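Local coordinates for DUF72 domain-containing protein (Thermotoga maritima, PDB 1VPQ) that is of unknown function but belongs to the DUF72 family, whose members are grouped with the TIM-barrel proteins, at residues 30-33 with 34-37; 146-149 with 150-154; 73-76 with 77-81. All blocks are in the same frame, centred on the assembly; numbering follows the deposited sequence.

Contact 1: 30-33 with 34-37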
ATOM      1  N   VAL A  30      18.866  -8.237   1.755  1.00 31.00           N
ATOM      2  CA  VAL A  30      18.604  -7.599   3.059  1.00 31.36           C
ATOM      3  C   VAL A  30      18.379  -8.596   4.185  1.00 31.42           C
ATOM      4  O   VAL A  30      18.481  -8.235   5.357  1.00 31.86           O
ATOM      5  CB  VAL A  30      17.416  -6.605   3.031  1.00 31.49           C
ATOM      6  CG1 VAL A  30      17.770  -5.385   2.189  1.00 31.77           C
ATOM      7  CG2 VAL A  30      16.132  -7.268   2.538  1.00 31.99           C
ATOM      8  N   TYR A  31      18.049  -9.835   3.837  1.00 31.40           N
ATOM      9  CA  TYR A  31      17.991 -10.917   4.814  1.00 31.37           C
ATOM     10  C   TYR A  31      19.279 -11.743   4.737  1.00 31.51           C
ATOM     11  O   TYR A  31      19.824 -11.950   3.642  1.00 31.44           O
ATOM     12  CB  TYR A  31      16.779 -11.836   4.579  1.00 31.33           C
ATOM     13  CG  TYR A  31      15.416 -11.219   4.827  1.00 31.42           C
ATOM     14  CD1 TYR A  31      15.225 -10.227   5.792  1.00 31.75           C
ATOM     15  CD2 TYR A  31      14.303 -11.664   4.121  1.00 31.96           C
ATOM     16  CE1 TYR A  31      13.975  -9.675   6.021  1.00 32.05           C
ATOM     17  CE2 TYR A  31      13.040 -11.120   4.347  1.00 32.42           C
ATOM     18  CZ  TYR A  31      12.882 -10.124   5.299  1.00 32.61           C
ATOM     19  OH  TYR A  31      11.634  -9.578   5.526  1.00 32.64           O
ATOM     20  N   PRO A  32      19.761 -12.242   5.896  1.00 31.45           N
ATOM     21  CA  PRO A  32      20.924 -13.110   5.844  1.00 31.43           C
ATOM     22  C   PRO A  32      20.623 -14.343   5.006  1.00 31.53           C
ATOM     23  O   PRO A  32      19.487 -14.819   4.991  1.00 31.36           O
ATOM     24  CB  PRO A  32      21.147 -13.492   7.308  1.00 31.28           C
ATOM     25  CG  PRO A  32      20.436 -12.458   8.095  1.00 31.33           C
ATOM     26  CD  PRO A  32      19.275 -12.060   7.275  1.00 31.41           C
ATOM     27  N   GLU A  33      21.638 -14.837   4.308  1.00 31.78           N
ATOM     28  CA  GLU A  33      21.510 -16.022   3.458  1.00 32.04           C
ATOM     29  C   GLU A  33      20.725 -17.149   4.127  1.00 32.20           C
ATOM     30  O   GLU A  33      19.840 -17.749   3.519  1.00 32.11           O
ATOM     31  CB  GLU A  33      22.898 -16.536   3.084  1.00 32.14           C
ATOM     32  CG  GLU A  33      23.584 -15.736   2.000  1.00 32.45           C
ATOM     33  CD  GLU A  33      23.191 -16.188   0.608  1.00 33.09           C
ATOM     34  OE1 GLU A  33      23.416 -17.373   0.273  1.00 34.09           O
ATOM     35  OE2 GLU A  33      22.673 -15.359  -0.160  1.00 32.40           O
ATOM     36  N   HIS A  34      21.050 -17.407   5.391  1.00 32.51           N
ATOM     37  CA  HIS A  34      20.557 -18.581   6.105  1.00 32.73           C
ATOM     38  C   HIS A  34      19.466 -18.259   7.143  1.00 32.40           C
ATOM     39  O   HIS A  34      19.304 -19.003   8.120  1.00 32.27           O
ATOM     40  CB  HIS A  34      21.738 -19.298   6.778  1.00 33.05           C
ATOM     41  CG  HIS A  34      22.833 -19.687   5.828  1.00 34.26           C
ATOM     42  ND1 HIS A  34      22.700 -20.711   4.914  1.00 34.92           N
ATOM     43  CD2 HIS A  34      24.084 -19.194   5.660  1.00 35.00           C
ATOM     44  CE1 HIS A  34      23.818 -20.831   4.220  1.00 35.27           C
ATOM     45  NE2 HIS A  34      24.675 -19.923   4.653  1.00 35.60           N
ATOM     46  N   LEU A  35      18.718 -17.170   6.924  1.00 31.94           N
ATOM     47  CA  LEU A  35      17.554 -16.843   7.762  1.00 31.49           C
ATOM     48  C   LEU A  35      16.388 -17.778   7.415  1.00 31.25           C
ATOM     49  O   LEU A  35      16.114 -18.019   6.244  1.00 31.30           O
ATOM     50  CB  LEU A  35      17.142 -15.378   7.570  1.00 31.50           C
ATOM     51  CG  LEU A  35      16.140 -14.777   8.564  1.00 31.31           C
ATOM     52  CD1 LEU A  35      16.727 -14.723   9.965  1.00 31.27           C
ATOM     53  CD2 LEU A  35      15.683 -13.381   8.135  1.00 30.57           C
ATOM     54  N   LYS A  36      15.729 -18.336   8.429  1.00 30.81           N
ATOM     55  CA  LYS A  36      14.555 -19.186   8.198  1.00 30.37           C
ATOM     56  C   LYS A  36      13.365 -18.286   7.900  1.00 30.08           C
ATOM     57  O   LYS A  36      13.276 -17.194   8.474  1.00 30.14           O
ATOM     58  CB  LYS A  36      14.257 -20.077   9.406  1.00 30.32           C
ATOM     59  CG  LYS A  36      15.122 -21.326   9.479  1.00 30.16           C
ATOM     60  N   PRO A  37      12.456 -18.724   7.002  1.00 29.65           N
ATOM     61  CA  PRO A  37      11.297 -17.901   6.631  1.00 29.36           C
ATOM     62  C   PRO A  37      10.376 -17.550   7.803  1.00 29.17           C
ATOM     63  O   PRO A  37       9.733 -16.496   7.793  1.00 28.86           O
ATOM     64  CB  PRO A  37      10.558 -18.770   5.605  1.00 29.37           C
ATOM     65  CG  PRO A  37      11.570 -19.732   5.109  1.00 29.53           C
ATOM     66  CD  PRO A  37      12.461 -20.004   6.271  1.00 29.72           C
TER
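One methyl of L35, CD2, lies beside both Y31 and P32, 4.0 Å from Y31 CD1 and 3.9 Å from P32 CD. It meets the Y31 ring obliquely. The leucine reaches back there because its CG is anti to the backbone N (chi1 -168°), and its CB sits 3.5 Å from P32 O. The same carbonyl accepts the backbone N-H of L35, with N to P32 O at 3.1 Å and a fairly straight angle of 163° at the hydrogen. On the outer side of the bend, E33 CB lies over one face of the H34 imidazole as a CH-pi contact, 4.1 Å from the ring centroid and displaced toward the rim. The E33 chain bends at chi2, and OE1 remains 5.2 Å from H34 NE2, too far for a salt bridge. Further out, F40 stacks on the Y31 ring, whose OH is hydrogen-bonded to F21 O, while F40 and Y43 of helix 40-46 touch L35. A type I beta turn from P32 to L35, with Y31 just ahead of it, lies at the surface of the loop joining strand 13-18 to helix 40-46, with its apolar side laid on that helix.

Contact 2: 146-149 with 150-154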
ATOM      1  N   GLU A 146     -19.791   3.225   1.678  1.00 29.06           N
ATOM      2  CA  GLU A 146     -20.862   2.817   2.589  1.00 29.04           C
ATOM      3  C   GLU A 146     -20.838   1.333   3.034  1.00 28.48           C
ATOM      4  O   GLU A 146     -21.463   0.991   4.034  1.00 28.21           O
ATOM      5  CB  GLU A 146     -22.232   3.229   2.038  1.00 29.45           C
ATOM      6  CG  GLU A 146     -22.649   2.610   0.712  1.00 30.82           C
ATOM      7  CD  GLU A 146     -23.807   3.372   0.055  1.00 32.63           C
ATOM      8  OE1 GLU A 146     -23.880   4.612   0.201  1.00 34.14           O
ATOM      9  OE2 GLU A 146     -24.649   2.731  -0.607  1.00 34.30           O
ATOM     10  N   SER A 147     -20.095   0.475   2.330  1.00 27.97           N
ATOM     11  CA  SER A 147     -19.916  -0.921   2.751  1.00 27.58           C
ATOM     12  C   SER A 147     -18.883  -1.105   3.867  1.00 27.80           C
ATOM     13  O   SER A 147     -18.869  -2.140   4.530  1.00 27.84           O
ATOM     14  CB  SER A 147     -19.503  -1.793   1.560  1.00 27.64           C
ATOM     15  OG  SER A 147     -18.132  -1.646   1.246  1.00 25.88           O
ATOM     16  N   TYR A 148     -18.017  -0.114   4.060  1.00 27.96           N
ATOM     17  CA  TYR A 148     -16.863  -0.241   4.953  1.00 28.20           C
ATOM     18  C   TYR A 148     -16.660   1.028   5.783  1.00 28.40           C
ATOM     19  O   TYR A 148     -16.198   2.025   5.243  1.00 28.59           O
ATOM     20  CB  TYR A 148     -15.599  -0.511   4.132  1.00 28.07           C
ATOM     21  CG  TYR A 148     -14.411  -0.904   4.982  1.00 28.40           C
ATOM     22  CD1 TYR A 148     -14.358  -2.147   5.606  1.00 28.21           C
ATOM     23  CD2 TYR A 148     -13.341  -0.032   5.169  1.00 28.40           C
ATOM     24  CE1 TYR A 148     -13.273  -2.512   6.381  1.00 28.22           C
ATOM     25  CE2 TYR A 148     -12.256  -0.389   5.947  1.00 28.53           C
ATOM     26  CZ  TYR A 148     -12.229  -1.628   6.544  1.00 28.30           C
ATOM     27  OH  TYR A 148     -11.155  -1.970   7.311  1.00 29.13           O
ATOM     28  N   PRO A 149     -16.978   0.986   7.096  1.00 28.53           N
ATOM     29  CA  PRO A 149     -16.940   2.182   7.955  1.00 28.88           C
ATOM     30  C   PRO A 149     -15.604   2.516   8.646  1.00 28.86           C
ATOM     31  O   PRO A 149     -15.600   3.324   9.571  1.00 29.15           O
ATOM     32  CB  PRO A 149     -17.972   1.842   9.032  1.00 28.68           C
ATOM     33  CG  PRO A 149     -17.787   0.379   9.226  1.00 28.81           C
ATOM     34  CD  PRO A 149     -17.420  -0.194   7.861  1.00 28.49           C
ATOM     35  N   TYR A 150     -14.498   1.915   8.221  1.00 28.69           N
ATOM     36  CA  TYR A 150     -13.212   2.158   8.867  1.00 28.65           C
ATOM     37  C   TYR A 150     -12.263   2.860   7.915  1.00 28.48           C
ATOM     38  O   TYR A 150     -12.599   3.092   6.761  1.00 28.80           O
ATOM     39  CB  TYR A 150     -12.615   0.846   9.372  1.00 28.93           C
ATOM     40  CG  TYR A 150     -13.550   0.122  10.301  1.00 29.51           C
ATOM     41  CD1 TYR A 150     -13.972   0.715  11.482  1.00 30.15           C
ATOM     42  CD2 TYR A 150     -14.035  -1.138   9.992  1.00 30.96           C
ATOM     43  CE1 TYR A 150     -14.841   0.078  12.337  1.00 30.76           C
ATOM     44  CE2 TYR A 150     -14.911  -1.793  10.849  1.00 31.20           C
ATOM     45  CZ  TYR A 150     -15.307  -1.176  12.019  1.00 31.02           C
ATOM     46  OH  TYR A 150     -16.169  -1.809  12.873  1.00 31.68           O
ATOM     47  N   GLU A 151     -11.079   3.203   8.409  1.00 28.13           N
ATOM     48  CA  GLU A 151     -10.125   3.986   7.632  1.00 28.01           C
ATOM     49  C   GLU A 151      -9.864   3.350   6.263  1.00 27.78           C
ATOM     50  O   GLU A 151      -9.369   2.232   6.181  1.00 27.26           O
ATOM     51  CB  GLU A 151      -8.814   4.171   8.407  1.00 28.03           C
ATOM     52  CG  GLU A 151      -8.877   5.215   9.521  1.00 28.01           C
ATOM     53  CD  GLU A 151      -8.901   6.655   9.022  1.00 28.55           C
ATOM     54  OE1 GLU A 151      -8.815   6.872   7.797  1.00 29.50           O
ATOM     55  OE2 GLU A 151      -9.015   7.578   9.860  1.00 28.22           O
ATOM     56  N   LEU A 152     -10.206   4.097   5.212  1.00 28.01           N
ATOM     57  CA  LEU A 152     -10.081   3.660   3.824  1.00 28.41           C
ATOM     58  C   LEU A 152      -9.198   4.600   2.994  1.00 28.68           C
ATOM     59  O   LEU A 152      -9.242   5.822   3.161  1.00 28.36           O
ATOM     60  CB  LEU A 152     -11.472   3.579   3.180  1.00 28.44           C
ATOM     61  CG  LEU A 152     -11.565   2.902   1.810  1.00 28.27           C
ATOM     62  CD1 LEU A 152     -11.213   1.426   1.895  1.00 27.99           C
ATOM     63  CD2 LEU A 152     -12.944   3.078   1.209  1.00 28.34           C
ATOM     64  N   ALA A 153      -8.399   3.999   2.110  1.00 29.07           N
ATOM     65  CA  ALA A 153      -7.567   4.716   1.143  1.00 29.54           C
ATOM     66  C   ALA A 153      -7.714   4.103  -0.237  1.00 30.19           C
ATOM     67  O   ALA A 153      -7.864   2.880  -0.376  1.00 29.83           O
ATOM     68  CB  ALA A 153      -6.096   4.707   1.558  1.00 29.50           C
ATOM     69  N   VAL A 154      -7.677   4.966  -1.255  1.00 30.97           N
ATOM     70  CA  VAL A 154      -7.854   4.537  -2.649  1.00 31.38           C
ATOM     71  C   VAL A 154      -6.704   5.006  -3.557  1.00 31.81           C
ATOM     72  O   VAL A 154      -6.260   6.162  -3.488  1.00 31.11           O
ATOM     73  CB  VAL A 154      -9.237   5.006  -3.229  1.00 31.50           C
ATOM     74  CG1 VAL A 154      -9.291   4.818  -4.752  1.00 31.37           C
ATOM     75  CG2 VAL A 154     -10.399   4.240  -2.574  1.00 30.45           C
TER
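Y150 turns the edge of its ring onto the face of Y148, a T-shaped pair with centroids 5.6 Å apart and planes at 83°. The leading edge atom is Y150 CD2, 3.9 Å from Y148 CE1, and the CB of Y150 also presses on the ring, 3.7 Å from Y148 CE2. This is the tight half of the contact. Y148 is buried, and several parts of the following residues touch its ring: the backbone N of Y150 over one face, E151 O at the edge and in the ring plane, and L152 CD1 obliquely, 4.2 Å from Y148 CD2. A chi1 of -170° sets CG opposite the backbone N and brings the Y148 ring alongside Y150 and L152. Its hydroxyl is hydrogen-bonded to T123 OG1 on strand 120-126, while M104, T108 and I111 of helix 101-116 pack on the side chain. R145 NH2 ties the bend together by hydrogen bonds to the carbonyl oxygens of both Y148 and Y150.

The looser half faces outward. There the exposed P149 lies side by side with Y150 and places CG almost over the centre of the tyrosine ring, a CH-pi contact 4.0 Å from the centroid and 11° off the normal. Y150, partly exposed, is thus met on one face by a proline and at its edge by the buried tyrosine, contacts that should limit rotation of its ring. The arrangement belongs to the turn between helix 135-147 and strand 152-155, the closing connection of the beta-alpha-beta unit that starts with strand 120-126, as expected in a TIM-barrel-type fold.

Contact 3: 73-76 with 77-81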
ATOM      1  N   ARG A  73       0.703 -12.562  17.814  1.00 42.83           N
ATOM      2  CA  ARG A  73       0.789 -12.728  19.269  1.00 42.60           C
ATOM      3  C   ARG A  73       2.237 -12.674  19.808  1.00 42.44           C
ATOM      4  O   ARG A  73       2.445 -12.501  21.016  1.00 42.35           O
ATOM      5  CB  ARG A  73       0.128 -14.058  19.665  1.00 42.60           C
ATOM      6  CG  ARG A  73       0.077 -14.341  21.157  1.00 42.40           C
ATOM      7  N   LYS A  74       3.220 -12.831  18.914  1.00 42.13           N
ATOM      8  CA  LYS A  74       4.649 -12.767  19.262  1.00 41.78           C
ATOM      9  C   LYS A  74       5.311 -11.494  18.723  1.00 41.42           C
ATOM     10  O   LYS A  74       6.536 -11.378  18.722  1.00 41.44           O
ATOM     11  CB  LYS A  74       5.384 -13.993  18.707  1.00 41.72           C
ATOM     12  CG  LYS A  74       4.770 -15.330  19.102  1.00 41.76           C
ATOM     13  CD  LYS A  74       5.433 -16.488  18.374  1.00 41.68           C
ATOM     14  N   THR A  75       4.488 -10.549  18.274  1.00 41.11           N
ATOM     15  CA  THR A  75       4.952  -9.283  17.702  1.00 40.88           C
ATOM     16  C   THR A  75       4.675  -8.168  18.704  1.00 40.46           C
ATOM     17  O   THR A  75       3.612  -8.159  19.324  1.00 40.68           O
ATOM     18  CB  THR A  75       4.196  -8.966  16.391  1.00 40.91           C
ATOM     19  OG1 THR A  75       4.218 -10.112  15.532  1.00 41.36           O
ATOM     20  CG2 THR A  75       4.816  -7.776  15.658  1.00 40.95           C
ATOM     21  N   PRO A  76       5.621  -7.222  18.872  1.00 39.86           N
ATOM     22  CA  PRO A  76       5.422  -6.165  19.869  1.00 39.41           C
ATOM     23  C   PRO A  76       4.239  -5.239  19.562  1.00 38.95           C
ATOM     24  O   PRO A  76       3.858  -5.108  18.400  1.00 38.75           O
ATOM     25  CB  PRO A  76       6.737  -5.377  19.808  1.00 39.43           C
ATOM     26  CG  PRO A  76       7.261  -5.630  18.443  1.00 39.61           C
ATOM     27  CD  PRO A  76       6.914  -7.065  18.185  1.00 39.87           C
ATOM     28  N   PRO A  77       3.677  -4.587  20.601  1.00 38.40           N
ATOM     29  CA  PRO A  77       2.532  -3.675  20.470  1.00 38.03           C
ATOM     30  C   PRO A  77       2.670  -2.576  19.409  1.00 37.64           C
ATOM     31  O   PRO A  77       1.680  -2.211  18.776  1.00 37.52           O
ATOM     32  CB  PRO A  77       2.435  -3.031  21.858  1.00 38.01           C
ATOM     33  CG  PRO A  77       3.087  -3.972  22.775  1.00 38.15           C
ATOM     34  CD  PRO A  77       4.128  -4.699  22.001  1.00 38.32           C
ATOM     35  N   ASP A  78       3.879  -2.052  19.230  1.00 37.29           N
ATOM     36  CA  ASP A  78       4.115  -0.947  18.288  1.00 37.09           C
ATOM     37  C   ASP A  78       4.527  -1.437  16.894  1.00 36.46           C
ATOM     38  O   ASP A  78       5.400  -0.852  16.252  1.00 36.82           O
ATOM     39  CB  ASP A  78       5.147   0.052  18.854  1.00 37.25           C
ATOM     40  CG  ASP A  78       6.562  -0.524  18.931  1.00 38.41           C
ATOM     41  OD1 ASP A  78       6.710  -1.749  19.150  1.00 40.16           O
ATOM     42  OD2 ASP A  78       7.528   0.256  18.779  1.00 39.77           O
ATOM     43  N   PHE A  79       3.904  -2.515  16.427  1.00 35.59           N
ATOM     44  CA  PHE A  79       4.033  -2.920  15.035  1.00 34.75           C
ATOM     45  C   PHE A  79       2.650  -2.939  14.410  1.00 34.26           C
ATOM     46  O   PHE A  79       1.727  -3.554  14.942  1.00 34.05           O
ATOM     47  CB  PHE A  79       4.706  -4.280  14.894  1.00 34.65           C
ATOM     48  CG  PHE A  79       5.081  -4.611  13.480  1.00 34.19           C
ATOM     49  CD1 PHE A  79       6.153  -3.977  12.865  1.00 33.88           C
ATOM     50  CD2 PHE A  79       4.354  -5.547  12.756  1.00 34.00           C
ATOM     51  CE1 PHE A  79       6.498  -4.274  11.552  1.00 34.21           C
ATOM     52  CE2 PHE A  79       4.694  -5.853  11.446  1.00 34.04           C
ATOM     53  CZ  PHE A  79       5.773  -5.215  10.844  1.00 34.40           C
ATOM     54  N   TYR A  80       2.534  -2.258  13.273  1.00 33.75           N
ATOM     55  CA  TYR A  80       1.258  -1.987  12.633  1.00 33.34           C
ATOM     56  C   TYR A  80       1.250  -2.494  11.210  1.00 33.20           C
ATOM     57  O   TYR A  80       2.283  -2.848  10.658  1.00 32.82           O
ATOM     58  CB  TYR A  80       1.001  -0.483  12.608  1.00 33.29           C
ATOM     59  CG  TYR A  80       1.071   0.153  13.967  1.00 33.25           C
ATOM     60  CD1 TYR A  80      -0.003   0.078  14.848  1.00 33.14           C
ATOM     61  CD2 TYR A  80       2.219   0.821  14.383  1.00 33.20           C
ATOM     62  CE1 TYR A  80       0.061   0.664  16.101  1.00 32.82           C
ATOM     63  CE2 TYR A  80       2.293   1.402  15.635  1.00 32.95           C
ATOM     64  CZ  TYR A  80       1.215   1.320  16.485  1.00 32.85           C
ATOM     65  OH  TYR A  80       1.301   1.902  17.720  1.00 33.57           O
ATOM     66  N   PHE A  81       0.077  -2.513  10.602  1.00 33.16           N
ATOM     67  CA  PHE A  81       0.011  -2.844   9.193  1.00 33.27           C
ATOM     68  C   PHE A  81      -1.163  -2.191   8.486  1.00 32.56           C
ATOM     69  O   PHE A  81      -2.059  -1.641   9.121  1.00 32.35           O
ATOM     70  CB  PHE A  81       0.036  -4.371   8.989  1.00 33.85           C
ATOM     71  CG  PHE A  81      -1.139  -5.092   9.572  1.00 35.29           C
ATOM     72  CD1 PHE A  81      -1.223  -5.320  10.938  1.00 36.81           C
ATOM     73  CD2 PHE A  81      -2.152  -5.573   8.746  1.00 36.49           C
ATOM     74  CE1 PHE A  81      -2.314  -5.996  11.472  1.00 37.47           C
ATOM     75  CE2 PHE A  81      -3.246  -6.256   9.274  1.00 37.01           C
ATOM     76  CZ  PHE A  81      -3.328  -6.460  10.631  1.00 37.14           C
TER
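P76 O receives the backbone N-H of F79 in a weak hydrogen bond, 3.3 Å from F79 N and bent to 131° at the hydrogen. The N of D78 is also near this oxygen, but at a poor angle for bonding. The bond closes a type I beta turn from P76 to F79, with P77 and D78 at its corners. A proline suits the first corner, since its ring holds phi near the value required (-51°) and this position needs no N-H for the turn. The two proline rings follow each other closely, P76 CB and P77 CD being 3.5 Å apart, slightly tighter than usual for carbons.

On the inner side, T75 and F79 meet through carbon. T75 CG2 touches F79 CB at 3.6 Å and F79 CD2 at 3.7 Å, coming to the ring obliquely. The threonine divides its two branches: the methyl is anti to the backbone N and faces the phenylalanine, while OG1, beside the N (chi1 -50°), is hydrogen-bonded to M71 O at the end of helix 65-72. L41 of helix 40-46 touches both residues, and V53 of strand 52-55 packs on F79. On the outer side, the D78 carboxylate folds back over P76, with OD1 3.7 Å from P76 CB; its other oxygen makes a long, weak ion pair with R51.

Chemically, the bend between helix 65-72 and strand 80-84 appears to owe more to proline geometry and to the apolar contact of the T75 methyl with F79 than to its bent hydrogen bond. The aspartate, whose OD1 rests against the carbons of P76 and whose pairing with R51 is long and weak, probably adds little through its charge to holding the turn.

In the fold
From the N terminus, contact 1 comes first, making a turn within the loop that leads from strand 13-18 to helix 40-46. Contact 3 follows, closing the bend from helix 65-72 into strand 80-84, and contact 2 closes the one from helix 135-147 into strand 152-155. The three lie in series, with none nested or crossed. Contacts 1 and 3 are about 9 Å apart at their nearest atoms, and both rest side chains on helix 40-46. Contacts 3 and 2 lead into strands that flank strand 120-126 in the parallel sheet. Contacts 1 and 2 lie on opposite sides of the chain's centre, their own centres about 36 Å apart.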